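Agarase (Pseudoalteromonas fuliginea, PDB 6XJ9) probably hydrolyses agarose, the red-algal galactan, as a glycoside hydrolase of family 50 with a carbohydrate-binding-module-like domain joined to its catalytic part. Local coordinates at residues P499-V504 against P611-L616; V637-F642 against P663-E668; V58-F63 against E200-S205. All coordinates share one frame; numbering follows the deposited sequence.

Contact 1: residues P499-V504 against P611-L616; sequences PWAVGV and PNHMYL
Met614 turns back at chi3 (-67°), which carries CE against Val502, and Leu616 holds CG on the far side from its own carbonyl carbon (chi1 -57°), which lays CD1 over the peptide between Gly503 and Val504. The evidence for the first is an apolar contact of 3.9 Å between Met614 CE and Val502 CG1, the two side chains running alongside each other in the same direction; the same methyl, Met614 CE, also meets a carbonyl oxygen, Val502 O, at 3.2 Å. For the second, Leu616 CD1 comes to 3.5 Å from Gly503 C. At the other end of the contact the His613 ring presents an edge to Ala501, with CD2 3.2 Å from Ala501 O and that oxygen in the ring plane. The polar end of this ring is directed outside the two segments: NE2 is hydrogen-bonded to Ser498 O, and Tyr280 meets the ring edge-to-face.

The backbones join in parallel fashion, as neighbouring strands do in the (beta/alpha)8 barrel expected of this family, where 501-506 lies between 449-453 and 614-615. Val504 is bonded through both its N and its O: the N donates to Met614 O over 3.0 Å, and the O accepts from Leu616 N at 2.9 Å. Direct bonding is confined to these two. Before this point a water takes over, donating to Val502 O at 2.7 Å and accepting from Met614 N at 2.9 Å. From CA to CA, the directions of 501-504 and 613-616 are 45° apart. On the face bearing Val504 and Tyr615, helices cover the strands: Val504 meets Val491 of 478-495 and Met606 of 584-609, and Tyr615 also packs on Phe599 and Val602 of the latter.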
loop_
_atom_site.group_PDB
_atom_site.type_symbol
_atom_site.label_atom_id
_atom_site.label_comp_id
_atom_site.label_asym_id
_atom_site.label_seq_id
_atom_site.Cartn_x
_atom_site.Cartn_y
_atom_site.Cartn_z
ATOM N N PRO A 499 31.906 3.734 -20.721
ATOM C CA PRO A 499 31.695 4.631 -19.585
ATOM C C PRO A 499 30.434 4.314 -18.784
ATOM O O PRO A 499 30.303 4.748 -17.644
ATOM C CB PRO A 499 31.548 6.022 -20.228
ATOM C CG PRO A 499 31.103 5.736 -21.641
ATOM C CD PRO A 499 31.780 4.433 -22.013
ATOM N N TRP A 500 29.542 3.515 -19.380
ATOM C CA TRP A 500 28.268 3.144 -18.784
ATOM C C TRP A 500 28.462 2.095 -17.691
ATOM O O TRP A 500 27.547 1.842 -16.912
ATOM C CB TRP A 500 27.301 2.657 -19.870
ATOM C CG TRP A 500 26.884 3.786 -20.754
ATOM C CD1 TRP A 500 27.479 4.192 -21.916
ATOM C CD2 TRP A 500 25.816 4.707 -20.503
ATOM N NE1 TRP A 500 26.831 5.288 -22.421
ATOM C CE2 TRP A 500 25.813 5.634 -21.569
ATOM C CE3 TRP A 500 24.865 4.841 -19.477
ATOM C CZ2 TRP A 500 24.889 6.673 -21.644
ATOM C CZ3 TRP A 500 23.954 5.871 -19.556
ATOM C CH2 TRP A 500 23.967 6.775 -20.624
ATOM N N ALA A 501 29.657 1.499 -17.646
ATOM C CA ALA A 501 29.980 0.498 -16.637
ATOM C C ALA A 501 30.491 1.204 -15.388
ATOM O O ALA A 501 31.608 1.708 -15.365
ATOM C CB ALA A 501 30.977 -0.505 -17.183
ATOM N N VAL A 502 29.661 1.228 -14.340
ATOM C CA VAL A 502 30.013 1.913 -13.107
ATOM C C VAL A 502 31.266 1.303 -12.480
ATOM O O VAL A 502 32.108 2.041 -11.975
ATOM C CB VAL A 502 28.829 1.953 -12.123
ATOM C CG1 VAL A 502 29.151 2.767 -10.879
ATOM C CG2 VAL A 502 27.567 2.484 -12.784
ATOM N N GLY A 503 31.356 -0.034 -12.457
ATOM C CA GLY A 503 32.450 -0.743 -11.807
ATOM C C GLY A 503 32.292 -2.264 -11.929
ATOM O O GLY A 503 31.333 -2.736 -12.541
ATOM N N VAL A 504 33.240 -3.001 -11.339
ATOM C CA VAL A 504 33.313 -4.455 -11.417
ATOM C C VAL A 504 33.347 -5.053 -10.007
ATOM O O VAL A 504 34.215 -4.746 -9.197
ATOM C CB VAL A 504 34.535 -4.911 -12.245
ATOM C CG1 VAL A 504 34.559 -6.417 -12.462
ATOM C CG2 VAL A 504 34.605 -4.186 -13.588
ATOM N N PRO A 611 41.589 -0.626 -16.277
ATOM C CA PRO A 611 42.256 0.409 -15.484
ATOM C C PRO A 611 41.417 1.655 -15.250
ATOM O O PRO A 611 41.631 2.334 -14.255
ATOM C CB PRO A 611 43.481 0.792 -16.335
ATOM C CG PRO A 611 43.094 0.368 -17.739
ATOM C CD PRO A 611 42.331 -0.924 -17.513
ATOM N N ASN A 612 40.449 1.922 -16.144
ATOM C CA ASN A 612 39.697 3.164 -16.079
ATOM C C ASN A 612 38.476 3.003 -15.174
ATOM O O ASN A 612 37.775 3.976 -14.921
ATOM C CB ASN A 612 39.284 3.698 -17.458
ATOM C CG ASN A 612 40.444 3.891 -18.419
ATOM O OD1 ASN A 612 40.348 3.551 -19.602
ATOM N ND2 ASN A 612 41.550 4.403 -17.913
ATOM N N HIS A 613 38.229 1.777 -14.699
ATOM C CA HIS A 613 36.957 1.427 -14.075
ATOM C C HIS A 613 37.163 1.041 -12.614
ATOM O O HIS A 613 38.176 0.444 -12.274
ATOM C CB HIS A 613 36.334 0.238 -14.803
ATOM C CG HIS A 613 35.769 0.616 -16.122
ATOM N ND1 HIS A 613 36.542 0.628 -17.267
ATOM C CD2 HIS A 613 34.529 1.009 -16.479
ATOM C CE1 HIS A 613 35.801 1.003 -18.284
ATOM N NE2 HIS A 613 34.560 1.247 -17.829
ATOM N N MET A 614 36.174 1.352 -11.766
ATOM C CA MET A 614 36.309 1.105 -10.339
ATOM C C MET A 614 36.242 -0.392 -10.062
ATOM O O MET A 614 35.452 -1.107 -10.674
ATOM C CB MET A 614 35.195 1.797 -9.552
ATOM C CG MET A 614 35.354 3.304 -9.518
ATOM S SD MET A 614 34.135 4.029 -8.414
ATOM C CE MET A 614 32.610 3.698 -9.295
ATOM N N TYR A 615 37.072 -0.829 -9.109
ATOM C CA TYR A 615 37.051 -2.178 -8.572
ATOM C C TYR A 615 36.295 -2.137 -7.247
ATOM O O TYR A 615 36.679 -1.396 -6.347
ATOM C CB TYR A 615 38.489 -2.684 -8.427
ATOM C CG TYR A 615 38.648 -3.952 -7.628
ATOM C CD1 TYR A 615 37.722 -4.977 -7.719
ATOM C CD2 TYR A 615 39.757 -4.134 -6.810
ATOM C CE1 TYR A 615 37.876 -6.152 -7.004
ATOM C CE2 TYR A 615 39.929 -5.301 -6.089
ATOM C CZ TYR A 615 38.985 -6.309 -6.186
ATOM O OH TYR A 615 39.139 -7.458 -5.466
ATOM N N LEU A 616 35.221 -2.931 -7.152
ATOM C CA LEU A 616 34.206 -2.772 -6.123
ATOM C C LEU A 616 34.287 -3.887 -5.089
ATOM O O LEU A 616 33.347 -4.068 -4.308
ATOM C CB LEU A 616 32.824 -2.793 -6.787
ATOM C CG LEU A 616 32.612 -1.745 -7.873
ATOM C CD1 LEU A 616 31.297 -2.016 -8.593
ATOM C CD2 LEU A 616 32.615 -0.340 -7.268
HETATM O O HOH W 1 34.341 3.143 -13.070
#

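Contact 2: residues V637-F642 against P663-E668; sequences VDVISF and PAIIGE
Ile640 and Phe642 exchange four backbone hydrogen bonds with the segment 663-668 in the alternating pattern of parallel strands. Ile640 N reaches Pro663 O at 3.0 Å and Ile640 O receives Ile665 N at 2.8 Å. One step on, Phe642 N donates to Ile665 O over 2.9 Å, while Phe642 O takes the N-H of Gly667 at 2.7 Å. CA-H...O contacts fill in between, as where Ala664 CA lies 3.0 Å from Ile640 O. The axes of 640-642 and 664-666 are 24° apart, enough to show the twist of the sheet without breaking its register.

On the face of Ser641 and Ile665, Ile665 has CG1 anti to the backbone N (chi1 -172°), which leaves CG2 as the branch that does the touching, 3.6 Å from Ser641 CB. Val639, the residue before the strand, brings CG1 to 3.7 Å from the same Ile665 CG2. On the face of Ile640, Ala664 and Phe642, the edge of the Phe642 ring approaches Ala664, CE1 to CB 4.1 Å.

Further out, Ser641 OG is hydrogen-bonded to Leu616 O and to Arg619 N, tying this strand to the chain following 614-615. Trp654 meets the Phe642 ring edge-to-face, and backbone bonds from Ala664 and Ile666 continue the sheet to strand 709-714. The carboxylate of Glu668 is held by a salt bridge to Arg619 NH2 and a hydrogen bond to Tyr645 OH. Strand 640-643, helix 651-654 and strand 664-666 form a beta-alpha-beta unit, consistent with adjacent strands of the (beta/alpha)8 barrel of clan GH-A hydrolases, whose active sites lie at the C-terminal strand ends.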
loop_
_atom_site.group_PDB
_atom_site.type_symbol
_atom_site.label_atom_id
_atom_site.label_comp_id
_atom_site.label_asym_id
_atom_site.label_seq_id
_atom_site.Cartn_x
_atom_site.Cartn_y
_atom_site.Cartn_z
ATOM N N VAL A 637 40.593 -1.639 -3.117
ATOM C CA VAL A 637 39.327 -1.408 -3.801
ATOM C C VAL A 637 38.999 0.080 -3.847
ATOM O O VAL A 637 39.421 0.842 -2.988
ATOM C CB VAL A 637 38.181 -2.204 -3.148
ATOM C CG1 VAL A 637 38.563 -3.676 -2.995
ATOM C CG2 VAL A 637 37.780 -1.622 -1.796
ATOM N N ASP A 638 38.193 0.465 -4.843
ATOM C CA ASP A 638 37.680 1.822 -4.958
ATOM C C ASP A 638 36.482 1.970 -4.024
ATOM O O ASP A 638 36.270 3.029 -3.432
ATOM C CB ASP A 638 37.303 2.132 -6.410
ATOM C CG ASP A 638 38.517 2.166 -7.317
ATOM O OD1 ASP A 638 39.278 3.147 -7.228
ATOM O OD2 ASP A 638 38.709 1.205 -8.078
ATOM N N VAL A 639 35.700 0.896 -3.920
ATOM C CA VAL A 639 34.504 0.872 -3.084
ATOM C C VAL A 639 34.474 -0.488 -2.403
ATOM O O VAL A 639 34.701 -1.498 -3.068
ATOM C CB VAL A 639 33.215 1.101 -3.908
ATOM C CG1 VAL A 639 31.964 1.157 -3.030
ATOM C CG2 VAL A 639 33.291 2.345 -4.787
ATOM N N ILE A 640 34.203 -0.506 -1.091
ATOM C CA ILE A 640 34.067 -1.760 -0.362
ATOM C C ILE A 640 32.608 -2.204 -0.440
ATOM O O ILE A 640 31.714 -1.477 -0.009
ATOM C CB ILE A 640 34.528 -1.677 1.109
ATOM C CG1 ILE A 640 35.801 -0.853 1.316
ATOM C CG2 ILE A 640 34.712 -3.079 1.661
ATOM C CD1 ILE A 640 36.122 -0.614 2.785
ATOM N N SER A 641 32.385 -3.417 -0.968
ATOM C CA SER A 641 31.041 -3.945 -1.155
ATOM C C SER A 641 30.712 -4.984 -0.076
ATOM O O SER A 641 31.576 -5.761 0.332
ATOM C CB SER A 641 30.886 -4.515 -2.546
ATOM O OG SER A 641 31.919 -5.455 -2.811
ATOM N N PHE A 642 29.459 -4.945 0.404
ATOM C CA PHE A 642 28.911 -5.847 1.406
ATOM C C PHE A 642 27.487 -6.229 1.003
ATOM O O PHE A 642 26.784 -5.413 0.420
ATOM C CB PHE A 642 28.787 -5.149 2.764
ATOM C CG PHE A 642 30.070 -4.589 3.326
ATOM C CD1 PHE A 642 30.488 -3.308 2.990
ATOM C CD2 PHE A 642 30.856 -5.340 4.198
ATOM C CE1 PHE A 642 31.656 -2.784 3.528
ATOM C CE2 PHE A 642 32.023 -4.817 4.737
ATOM C CZ PHE A 642 32.425 -3.545 4.388
ATOM N N PRO A 663 34.471 4.676 0.528
ATOM C CA PRO A 663 33.036 4.523 0.261
ATOM C C PRO A 663 32.701 3.026 0.222
ATOM O O PRO A 663 33.572 2.189 -0.046
ATOM C CB PRO A 663 32.835 5.174 -1.120
ATOM C CG PRO A 663 34.202 5.050 -1.800
ATOM C CD PRO A 663 35.231 5.040 -0.682
ATOM N N ALA A 664 31.436 2.706 0.507
ATOM C CA ALA A 664 30.948 1.335 0.587
ATOM C C ALA A 664 29.685 1.190 -0.258
ATOM O O ALA A 664 28.984 2.162 -0.514
ATOM C CB ALA A 664 30.679 0.957 2.033
ATOM N N ILE A 665 29.396 -0.038 -0.705
ATOM C CA ILE A 665 28.156 -0.251 -1.430
ATOM C C ILE A 665 27.490 -1.514 -0.891
ATOM O O ILE A 665 28.185 -2.450 -0.488
ATOM C CB ILE A 665 28.402 -0.273 -2.961
ATOM C CG1 ILE A 665 27.077 -0.300 -3.738
ATOM C CG2 ILE A 665 29.321 -1.431 -3.358
ATOM C CD1 ILE A 665 27.224 -0.163 -5.246
ATOM N N ILE A 666 26.149 -1.506 -0.830
ATOM C CA ILE A 666 25.396 -2.708 -0.493
ATOM C C ILE A 666 25.099 -3.465 -1.789
ATOM O O ILE A 666 24.476 -2.920 -2.708
ATOM C CB ILE A 666 24.111 -2.400 0.317
ATOM C CG1 ILE A 666 24.412 -1.902 1.732
ATOM C CG2 ILE A 666 23.208 -3.621 0.371
ATOM C CD1 ILE A 666 24.997 -2.964 2.656
ATOM N N GLY A 667 25.562 -4.716 -1.850
ATOM C CA GLY A 667 25.412 -5.555 -3.033
ATOM C C GLY A 667 24.017 -6.155 -3.176
ATOM O O GLY A 667 23.542 -6.340 -4.297
ATOM N N GLU A 668 23.401 -6.491 -2.035
ATOM C CA GLU A 668 22.119 -7.175 -1.986
ATOM C C GLU A 668 21.425 -6.855 -0.664
ATOM O O GLU A 668 22.082 -6.717 0.364
ATOM C CB GLU A 668 22.243 -8.703 -2.055
ATOM C CG GLU A 668 23.130 -9.232 -3.161
ATOM C CD GLU A 668 23.497 -10.707 -3.096
ATOM O OE1 GLU A 668 22.853 -11.464 -2.348
ATOM O OE2 GLU A 668 24.433 -11.100 -3.801
#

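Contact 3: residues V58-F63 against E200-S205; sequences VLNVQF and ELAIKS
Leu59 and Val61 each make a reciprocal pair of backbone hydrogen bonds across to 200-205. Leu59 N donates to Ile203 O (3.0 Å) and Ile203 N returns the bond to Leu59 O (2.8 Å). Val61 N reaches Leu201 O at 2.8 Å, and Leu201 N reaches Val61 O at 2.9 Å. Between these hydrogen-bonded antiparallel pairs, Asn60 and Ala202 form a non-hydrogen-bonded one; the strand directions differ by 165°.

Such pairing builds the all-beta, CBM-like domain, probably a beta-sandwich: the face bearing Leu59, Val61 and Ile203 rests on Phe75 and Ile73 of strand 70-75, which pairs with 45-48 and 185-193 rather than with these two strands.

Among apolar contacts on that face, Val61 CG2 meets the Ile203 tip at CD1, 3.9 Å away. Phe63, with CG turned away from its carbonyl carbon (chi1 -63°), swings its ring back so that the CE2 edge reaches Leu201 CB at 3.7 Å; Val61 CG1 lies over one face of this ring.

Near Ala202, Val58 CG1 touches its CB at 4.0 Å. Gln62 CG and Glu200 CG lie 3.8 Å apart as these side chains run side by side, amide and carboxylate planes 69° apart.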
loop_
_atom_site.group_PDB
_atom_site.type_symbol
_atom_site.label_atom_id
_atom_site.label_comp_id
_atom_site.label_asym_id
_atom_site.label_seq_id
_atom_site.Cartn_x
_atom_site.Cartn_y
_atom_site.Cartn_z
ATOM N N VAL A 58 -1.482 -11.009 29.993
ATOM C CA VAL A 58 -0.720 -10.985 28.756
ATOM C C VAL A 58 0.700 -10.496 29.045
ATOM O O VAL A 58 0.898 -9.633 29.897
ATOM C CB VAL A 58 -1.441 -10.122 27.701
ATOM C CG1 VAL A 58 -0.538 -9.746 26.538
ATOM C CG2 VAL A 58 -2.709 -10.798 27.204
ATOM N N LEU A 59 1.691 -11.075 28.357
ATOM C CA LEU A 59 3.045 -10.552 28.419
ATOM C C LEU A 59 3.208 -9.501 27.331
ATOM O O LEU A 59 3.206 -9.836 26.149
ATOM C CB LEU A 59 4.053 -11.683 28.209
ATOM C CG LEU A 59 3.963 -12.836 29.204
ATOM C CD1 LEU A 59 4.849 -13.989 28.775
ATOM C CD2 LEU A 59 4.321 -12.363 30.604
ATOM N N ASN A 60 3.329 -8.237 27.746
ATOM C CA ASN A 60 3.635 -7.168 26.810
ATOM C C ASN A 60 5.145 -6.961 26.829
ATOM O O ASN A 60 5.747 -6.790 27.886
ATOM C CB ASN A 60 2.788 -5.917 27.040
ATOM C CG ASN A 60 1.299 -6.207 27.019
ATOM O OD1 ASN A 60 0.626 -6.003 26.005
ATOM N ND2 ASN A 60 0.772 -6.693 28.131
ATOM N N VAL A 61 5.747 -7.060 25.646
ATOM C CA VAL A 61 7.190 -7.079 25.502
ATOM C C VAL A 61 7.562 -5.868 24.655
ATOM O O VAL A 61 7.089 -5.758 23.523
ATOM C CB VAL A 61 7.645 -8.391 24.833
ATOM C CG1 VAL A 61 9.160 -8.477 24.720
ATOM C CG2 VAL A 61 7.082 -9.632 25.522
ATOM N N GLN A 62 8.339 -4.944 25.237
ATOM C CA GLN A 62 8.908 -3.816 24.504
ATOM C C GLN A 62 10.388 -4.083 24.248
ATOM O O GLN A 62 11.221 -3.898 25.133
ATOM C CB GLN A 62 8.710 -2.509 25.272
ATOM C CG GLN A 62 7.305 -1.942 25.133
ATOM C CD GLN A 62 6.883 -1.114 26.321
ATOM O OE1 GLN A 62 7.707 -0.663 27.114
ATOM N NE2 GLN A 62 5.581 -0.914 26.456
ATOM N N PHE A 63 10.688 -4.562 23.035
ATOM C CA PHE A 63 12.047 -4.863 22.619
ATOM C C PHE A 63 12.790 -3.550 22.406
ATOM O O PHE A 63 12.319 -2.680 21.686
ATOM C CB PHE A 63 12.060 -5.651 21.302
ATOM C CG PHE A 63 11.410 -7.014 21.338
ATOM C CD1 PHE A 63 12.124 -8.130 21.760
ATOM C CD2 PHE A 63 10.096 -7.184 20.926
ATOM C CE1 PHE A 63 11.526 -9.385 21.788
ATOM C CE2 PHE A 63 9.499 -8.435 20.953
ATOM C CZ PHE A 63 10.216 -9.536 21.380
ATOM N N GLU A 200 7.449 -4.118 19.373
ATOM C CA GLU A 200 6.651 -4.551 20.508
ATOM C C GLU A 200 5.919 -5.844 20.164
ATOM O O GLU A 200 5.662 -6.144 18.996
ATOM C CB GLU A 200 5.579 -3.519 20.837
ATOM C CG GLU A 200 6.102 -2.285 21.549
ATOM C CD GLU A 200 4.969 -1.398 22.041
ATOM O OE1 GLU A 200 5.051 -0.173 21.850
ATOM O OE2 GLU A 200 4.002 -1.939 22.608
ATOM N N LEU A 201 5.537 -6.583 21.206
ATOM C CA LEU A 201 4.831 -7.834 21.001
ATOM C C LEU A 201 3.992 -8.129 22.237
ATOM O O LEU A 201 4.434 -7.902 23.366
ATOM C CB LEU A 201 5.865 -8.933 20.740
ATOM C CG LEU A 201 5.316 -10.297 20.329
ATOM C CD1 LEU A 201 4.809 -10.280 18.892
ATOM C CD2 LEU A 201 6.385 -11.357 20.503
ATOM N N ALA A 202 2.770 -8.614 21.991
ATOM C CA ALA A 202 1.884 -9.059 23.056
ATOM C C ALA A 202 1.683 -10.568 22.943
ATOM O O ALA A 202 1.291 -11.071 21.897
ATOM C CB ALA A 202 0.573 -8.303 22.981
ATOM N N ILE A 203 1.966 -11.282 24.037
ATOM C CA ILE A 203 1.877 -12.731 24.063
ATOM C C ILE A 203 0.730 -13.145 24.987
ATOM O O ILE A 203 0.807 -12.957 26.201
ATOM C CB ILE A 203 3.230 -13.321 24.498
ATOM C CG1 ILE A 203 4.370 -12.797 23.617
ATOM C CG2 ILE A 203 3.174 -14.842 24.540
ATOM C CD1 ILE A 203 5.754 -13.042 24.176
ATOM N N LYS A 204 -0.326 -13.711 24.388
ATOM C CA LYS A 204 -1.537 -14.106 25.094
ATOM C C LYS A 204 -1.417 -15.542 25.601
ATOM O O LYS A 204 -1.847 -15.826 26.717
ATOM C CB LYS A 204 -2.771 -13.954 24.198
ATOM C CG LYS A 204 -4.092 -14.397 24.821
ATOM C CD LYS A 204 -5.310 -14.043 23.995
ATOM C CE LYS A 204 -5.660 -12.573 24.076
ATOM N NZ LYS A 204 -6.967 -12.293 23.438
ATOM N N SER A 205 -0.846 -16.433 24.778
ATOM C CA SER A 205 -0.698 -17.840 25.130
ATOM C C SER A 205 0.350 -18.535 24.267
ATOM O O SER A 205 0.622 -18.135 23.132
ATOM C CB SER A 205 -2.014 -18.587 25.090
ATOM O OG SER A 205 -2.343 -18.976 23.768
#

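Contacts 1 and 2 adjoin within what is probably the catalytic barrel, their centres about 13 Å apart. Two probable hydrogen bonds link them directly: Tyr615 N lies 2.8 Å from Asp638 OD2, and Leu616 O lies 2.5 Å from Ser641 OG, so the chain between 613 and 616 is bonded both to 501-504 and to 637-642. This fits successive strands round a barrel, with contact 2 ending at Glu668, near the C-terminal strand ends, where related barrel enzymes bind substrate. Contact 3 belongs to the CBM-like domain. Its centre lies about 50 Å from that of contact 1 and about 38 Å from that of contact 2, with nearest atoms about 33 and 23 Å away, and it touches neither.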